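Local coordinates for protein coproheme decarboxylase (Thermus thermophilus, PDB 1VDH) that catalyses the hydrogen peroxide-dependent oxidative decarboxylation of Fe-coproporphyrin III to heme b, the last step of coproporphyrin-dependent heme biosynthesis, at residues A[62-74]-A[232-246]. Numbering follows the deposited sequence.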
loop_
_atom_site.group_PDB
_atom_site.type_symbol
_atom_site.label_atom_id
_atom_site.label_comp_id
_atom_site.label_asym_id
_atom_site.label_seq_id
_atom_site.Cartn_x
_atom_site.Cartn_y
_atom_site.Cartn_z
ATOM N N TYR A 62 -30.036 -1.055 -11.856
ATOM C CA TYR A 62 -28.676 -1.462 -12.201
ATOM C C TYR A 62 -28.102 -0.682 -13.381
ATOM O O TYR A 62 -28.818 0.017 -14.101
ATOM C CB TYR A 62 -28.626 -2.956 -12.545
ATOM C CG TYR A 62 -29.007 -3.250 -13.985
ATOM C CD1 TYR A 62 -28.028 -3.518 -14.943
ATOM C CD2 TYR A 62 -30.338 -3.199 -14.400
ATOM C CE1 TYR A 62 -28.363 -3.723 -16.277
ATOM C CE2 TYR A 62 -30.682 -3.403 -15.738
ATOM C CZ TYR A 62 -29.689 -3.663 -16.668
ATOM O OH TYR A 62 -30.015 -3.865 -17.991
ATOM N N GLY A 63 -26.807 -0.876 -13.597
ATOM C CA GLY A 63 -26.105 -0.245 -14.694
ATOM C C GLY A 63 -24.782 -0.949 -14.897
ATOM O O GLY A 63 -24.173 -1.421 -13.931
ATOM N N ILE A 64 -24.367 -1.096 -16.152
ATOM C CA ILE A 64 -23.085 -1.732 -16.466
ATOM C C ILE A 64 -22.271 -0.711 -17.251
ATOM O O ILE A 64 -22.766 -0.126 -18.218
ATOM C CB ILE A 64 -23.259 -3.038 -17.269
ATOM C CG1 ILE A 64 -24.015 -4.072 -16.420
ATOM C CG2 ILE A 64 -21.891 -3.593 -17.679
ATOM C CD1 ILE A 64 -24.260 -5.405 -17.116
ATOM N N TYR A 65 -21.021 -0.508 -16.839
ATOM C CA TYR A 65 -20.171 0.497 -17.472
ATOM C C TYR A 65 -18.794 0.042 -17.922
ATOM O O TYR A 65 -18.214 -0.881 -17.353
ATOM C CB TYR A 65 -19.962 1.664 -16.505
ATOM C CG TYR A 65 -21.224 2.209 -15.893
ATOM C CD1 TYR A 65 -21.814 3.368 -16.392
ATOM C CD2 TYR A 65 -21.822 1.578 -14.804
ATOM C CE1 TYR A 65 -22.967 3.888 -15.825
ATOM C CE2 TYR A 65 -22.978 2.089 -14.229
ATOM C CZ TYR A 65 -23.542 3.246 -14.746
ATOM O OH TYR A 65 -24.675 3.768 -14.176
ATOM N N GLN A 66 -18.281 0.712 -18.952
ATOM C CA GLN A 66 -16.938 0.453 -19.454
ATOM C C GLN A 66 -16.108 1.508 -18.734
ATOM O O GLN A 66 -16.297 2.703 -18.950
ATOM C CB GLN A 66 -16.853 0.668 -20.966
ATOM C CG GLN A 66 -15.455 0.404 -21.526
ATOM C CD GLN A 66 -15.379 0.529 -23.037
ATOM O OE1 GLN A 66 -14.290 0.659 -23.610
ATOM N NE2 GLN A 66 -16.530 0.477 -23.694
ATOM N N VAL A 67 -15.202 1.060 -17.873
ATOM C CA VAL A 67 -14.379 1.964 -17.074
ATOM C C VAL A 67 -12.994 2.211 -17.671
ATOM O O VAL A 67 -12.280 1.274 -18.009
ATOM C CB VAL A 67 -14.237 1.417 -15.624
ATOM C CG1 VAL A 67 -13.492 2.415 -14.734
ATOM C CG2 VAL A 67 -15.610 1.117 -15.038
ATOM N N VAL A 68 -12.610 3.481 -17.773
ATOM C CA VAL A 68 -11.304 3.841 -18.324
ATOM C C VAL A 68 -10.174 3.580 -17.325
ATOM O O VAL A 68 -10.374 3.678 -16.112
ATOM C CB VAL A 68 -11.267 5.349 -18.737
ATOM C CG1 VAL A 68 -11.416 6.255 -17.507
ATOM C CG2 VAL A 68 -9.982 5.670 -19.490
ATOM N N GLY A 69 -9.005 3.200 -17.838
ATOM C CA GLY A 69 -7.850 2.990 -16.980
ATOM C C GLY A 69 -7.590 1.599 -16.441
ATOM O O GLY A 69 -8.354 0.670 -16.686
ATOM N N HIS A 70 -6.517 1.475 -15.661
ATOM C CA HIS A 70 -6.116 0.190 -15.090
ATOM C C HIS A 70 -6.854 -0.219 -13.821
ATOM O O HIS A 70 -6.743 -1.370 -13.387
ATOM C CB HIS A 70 -4.614 0.189 -14.799
ATOM C CG HIS A 70 -4.236 0.934 -13.553
ATOM N ND1 HIS A 70 -4.424 2.291 -13.409
ATOM C CD2 HIS A 70 -3.699 0.503 -12.386
ATOM C CE1 HIS A 70 -4.019 2.666 -12.207
ATOM N NE2 HIS A 70 -3.575 1.600 -11.567
ATOM N N LYS A 71 -7.603 0.706 -13.232
ATOM C CA LYS A 71 -8.302 0.420 -11.986
ATOM C C LYS A 71 -9.469 -0.552 -12.111
ATOM O O LYS A 71 -9.795 -1.248 -11.157
ATOM C CB LYS A 71 -8.742 1.717 -11.298
ATOM C CG LYS A 71 -7.585 2.678 -10.988
ATOM C CD LYS A 71 -8.000 3.753 -9.989
ATOM C CE LYS A 71 -9.213 4.552 -10.454
ATOM N NZ LYS A 71 -8.911 5.492 -11.567
ATOM N N ALA A 72 -10.073 -0.606 -13.295
ATOM C CA ALA A 72 -11.200 -1.500 -13.572
ATOM C C ALA A 72 -11.571 -1.357 -15.040
ATOM O O ALA A 72 -11.276 -0.336 -15.644
ATOM C CB ALA A 72 -12.401 -1.137 -12.703
ATOM N N ASP A 73 -12.240 -2.365 -15.593
ATOM C CA ASP A 73 -12.678 -2.344 -16.992
ATOM C C ASP A 73 -14.202 -2.321 -17.069
ATOM O O ASP A 73 -14.776 -1.694 -17.950
ATOM C CB ASP A 73 -12.154 -3.570 -17.740
ATOM C CG ASP A 73 -10.653 -3.567 -17.873
ATOM O OD1 ASP A 73 -10.049 -4.661 -17.877
ATOM O OD2 ASP A 73 -10.074 -2.468 -17.986
ATOM N N LEU A 74 -14.851 -3.028 -16.149
ATOM C CA LEU A 74 -16.304 -3.072 -16.112
ATOM C C LEU A 74 -16.817 -2.831 -14.701
ATOM O O LEU A 74 -16.257 -3.336 -13.725
ATOM C CB LEU A 74 -16.819 -4.428 -16.621
ATOM C CG LEU A 74 -16.694 -4.768 -18.114
ATOM C CD1 LEU A 74 -16.969 -6.258 -18.335
ATOM C CD2 LEU A 74 -17.662 -3.922 -18.934
ATOM N N PHE A 232 -11.113 7.652 -7.879
ATOM C CA PHE A 232 -12.180 8.114 -8.768
ATOM C C PHE A 232 -12.245 7.215 -9.997
ATOM O O PHE A 232 -11.228 6.978 -10.659
ATOM C CB PHE A 232 -11.950 9.568 -9.211
ATOM C CG PHE A 232 -12.247 10.589 -8.145
ATOM C CD1 PHE A 232 -11.388 10.762 -7.065
ATOM C CD2 PHE A 232 -13.392 11.376 -8.220
ATOM C CE1 PHE A 232 -11.671 11.707 -6.071
ATOM C CE2 PHE A 232 -13.683 12.320 -7.235
ATOM C CZ PHE A 232 -12.823 12.486 -6.159
ATOM N N PHE A 233 -13.439 6.700 -10.279
ATOM C CA PHE A 233 -13.661 5.819 -11.427
ATOM C C PHE A 233 -14.638 6.470 -12.390
ATOM O O PHE A 233 -15.683 6.968 -11.973
ATOM C CB PHE A 233 -14.286 4.489 -10.989
ATOM C CG PHE A 233 -13.413 3.657 -10.096
ATOM C CD1 PHE A 233 -12.706 2.578 -10.608
ATOM C CD2 PHE A 233 -13.339 3.920 -8.731
ATOM C CE1 PHE A 233 -11.940 1.766 -9.773
ATOM C CE2 PHE A 233 -12.581 3.118 -7.894
ATOM C CZ PHE A 233 -11.879 2.037 -8.414
ATOM N N VAL A 234 -14.304 6.470 -13.673
ATOM C CA VAL A 234 -15.202 7.037 -14.672
ATOM C C VAL A 234 -15.570 5.943 -15.661
ATOM O O VAL A 234 -14.702 5.235 -16.170
ATOM C CB VAL A 234 -14.582 8.231 -15.426
ATOM C CG1 VAL A 234 -15.587 8.777 -16.444
ATOM C CG2 VAL A 234 -14.204 9.339 -14.450
ATOM N N GLY A 235 -16.867 5.789 -15.906
ATOM C CA GLY A 235 -17.318 4.769 -16.832
ATOM C C GLY A 235 -18.408 5.244 -17.773
ATOM O O GLY A 235 -19.143 6.181 -17.471
ATOM N N LYS A 236 -18.466 4.620 -18.944
ATOM C CA LYS A 236 -19.467 4.939 -19.949
ATOM C C LYS A 236 -20.555 3.874 -19.872
ATOM O O LYS A 236 -20.254 2.682 -19.924
ATOM C CB LYS A 236 -18.835 4.927 -21.346
ATOM C CG LYS A 236 -19.820 5.188 -22.475
ATOM C CD LYS A 236 -19.126 5.159 -23.821
ATOM C CE LYS A 236 -20.127 5.276 -24.963
ATOM N NZ LYS A 236 -20.878 6.554 -24.918
ATOM N N TYR A 237 -21.807 4.301 -19.714
ATOM C CA TYR A 237 -22.928 3.366 -19.635
ATOM C C TYR A 237 -22.990 2.531 -20.910
ATOM O O TYR A 237 -22.852 3.062 -22.011
ATOM C CB TYR A 237 -24.260 4.109 -19.435
ATOM C CG TYR A 237 -25.454 3.176 -19.380
ATOM C CD1 TYR A 237 -25.843 2.582 -18.181
ATOM C CD2 TYR A 237 -26.149 2.829 -20.542
ATOM C CE1 TYR A 237 -26.887 1.659 -18.139
ATOM C CE2 TYR A 237 -27.195 1.904 -20.512
ATOM C CZ TYR A 237 -27.553 1.321 -19.310
ATOM O OH TYR A 237 -28.545 0.372 -19.284
ATOM N N LEU A 238 -23.179 1.224 -20.748
ATOM C CA LEU A 238 -23.255 0.308 -21.880
ATOM C C LEU A 238 -24.608 -0.386 -21.952
ATOM O O LEU A 238 -25.019 -1.038 -20.989
ATOM C CB LEU A 238 -22.191 -0.793 -21.748
ATOM C CG LEU A 238 -20.700 -0.460 -21.652
ATOM C CD1 LEU A 238 -19.920 -1.720 -21.296
ATOM C CD2 LEU A 238 -20.209 0.130 -22.965
ATOM N N ASP A 239 -25.322 -0.230 -23.066
ATOM C CA ASP A 239 -26.582 -0.954 -23.215
ATOM C C ASP A 239 -26.189 -2.351 -23.704
ATOM O O ASP A 239 -24.995 -2.640 -23.845
ATOM C CB ASP A 239 -27.577 -0.253 -24.165
ATOM C CG ASP A 239 -27.015 0.021 -25.561
ATOM O OD1 ASP A 239 -26.006 -0.579 -25.981
ATOM O OD2 ASP A 239 -27.623 0.850 -26.267
ATOM N N GLU A 240 -27.165 -3.206 -23.991
ATOM C CA GLU A 240 -26.852 -4.561 -24.433
ATOM C C GLU A 240 -25.933 -4.631 -25.656
ATOM O O GLU A 240 -24.941 -5.366 -25.650
ATOM C CB GLU A 240 -28.128 -5.365 -24.677
ATOM C CG GLU A 240 -27.866 -6.859 -24.806
ATOM C CD GLU A 240 -29.124 -7.658 -25.084
ATOM O OE1 GLU A 240 -30.085 -7.555 -24.294
ATOM O OE2 GLU A 240 -29.149 -8.384 -26.096
ATOM N N GLU A 241 -26.246 -3.856 -26.692
ATOM C CA GLU A 241 -25.430 -3.845 -27.905
ATOM C C GLU A 241 -24.021 -3.315 -27.661
ATOM O O GLU A 241 -23.060 -3.828 -28.230
ATOM C CB GLU A 241 -26.107 -3.031 -29.014
ATOM C CG GLU A 241 -27.311 -3.718 -29.649
ATOM C CD GLU A 241 -26.958 -5.057 -30.275
ATOM O OE1 GLU A 241 -27.494 -6.089 -29.815
ATOM O OE2 GLU A 241 -26.142 -5.081 -31.224
ATOM N N ALA A 242 -23.907 -2.281 -26.827
ATOM C CA ALA A 242 -22.609 -1.696 -26.507
ATOM C C ALA A 242 -21.724 -2.714 -25.784
ATOM O O ALA A 242 -20.541 -2.845 -26.100
ATOM C CB ALA A 242 -22.783 -0.435 -25.653
ATOM N N LEU A 243 -22.297 -3.436 -24.821
ATOM C CA LEU A 243 -21.540 -4.451 -24.080
ATOM C C LEU A 243 -21.115 -5.563 -25.032
ATOM O O LEU A 243 -19.982 -6.056 -24.967
ATOM C CB LEU A 243 -22.370 -5.026 -22.927
ATOM C CG LEU A 243 -21.703 -6.115 -22.074
ATOM C CD1 LEU A 243 -20.355 -5.625 -21.539
ATOM C CD2 LEU A 243 -22.626 -6.513 -20.926
ATOM N N ARG A 244 -22.022 -5.944 -25.928
ATOM C CA ARG A 244 -21.731 -6.981 -26.911
ATOM C C ARG A 244 -20.556 -6.566 -27.793
ATOM O O ARG A 244 -19.630 -7.347 -28.004
ATOM C CB ARG A 244 -22.964 -7.276 -27.776
ATOM C CG ARG A 244 -22.665 -8.224 -28.931
ATOM C CD ARG A 244 -23.845 -9.102 -29.321
ATOM N NE ARG A 244 -24.892 -8.383 -30.036
ATOM C CZ ARG A 244 -25.536 -8.859 -31.100
ATOM N NH1 ARG A 244 -25.238 -10.057 -31.593
ATOM N NH2 ARG A 244 -26.500 -8.145 -31.659
ATOM N N ALA A 245 -20.590 -5.325 -28.279
ATOM C CA ALA A 245 -19.533 -4.787 -29.136
ATOM C C ALA A 245 -18.188 -4.736 -28.412
ATOM O O ALA A 245 -17.149 -5.054 -28.990
ATOM C CB ALA A 245 -19.913 -3.393 -29.636
ATOM N N PHE A 246 -18.224 -4.319 -27.150
ATOM C CA PHE A 246 -17.028 -4.230 -26.315
ATOM C C PHE A 246 -16.358 -5.606 -26.184
ATOM O O PHE A 246 -15.129 -5.719 -26.208
ATOM C CB PHE A 246 -17.408 -3.697 -24.926
ATOM C CG PHE A 246 -16.284 -3.738 -23.928
ATOM C CD1 PHE A 246 -15.198 -2.879 -24.049
ATOM C CD2 PHE A 246 -16.307 -4.646 -22.873
ATOM C CE1 PHE A 246 -14.148 -2.921 -23.127
ATOM C CE2 PHE A 246 -15.265 -4.695 -21.951
ATOM C CZ PHE A 246 -14.183 -3.830 -22.079
HETATM O O HOH W 1 -26.136 -1.637 -18.403
HETATM O O HOH W 2 -11.759 5.158 -14.127
#
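An antiparallel strand pair of the curled chlorite dismutase-family sheet joins 62-67 to 233-237, Gln66 facing Lys236 as a hydrogen-bonded pair: Gln66 N donates to Lys236 O (3.0 Å) and Lys236 N to Gln66 O. Leu238 N to Ile64 O and Val68 N to Val234 O extend the ladder, and a water beyond each joins Ile64 N to Leu238 O and Val68 O to Val234 N. Gly235 and Val67 form a non-hydrogen-bonded pair, CA atoms 4.1 Å apart; a CB on Gly235 would clash with Tyr65 CB. Tyr237 meets the Tyr65 face offset edge-to-face, planes at 81°. On the other face, Gln66 CG stands anti to the backbone N (chi1 -180°) and the extended chain lays its amide by the Phe246 ring, Gln66 CD 3.6 Å from Phe246 CD1. Shortening Gln66 to alanine is likely to leave the CD1/CE1 side of Phe246 and Leu238 CD2 without their amide neighbour. At the far end Lys71 CE sits over the Phe233 ring while NZ reaches Phe232 O (2.9 Å) and salt-bridges Asp194 of a neighbouring subunit. Helix 240-246 packs through Phe246 and Leu243 onto Leu74, beside an antiparallel pairing that belongs to the dimeric alpha-beta barrel fold.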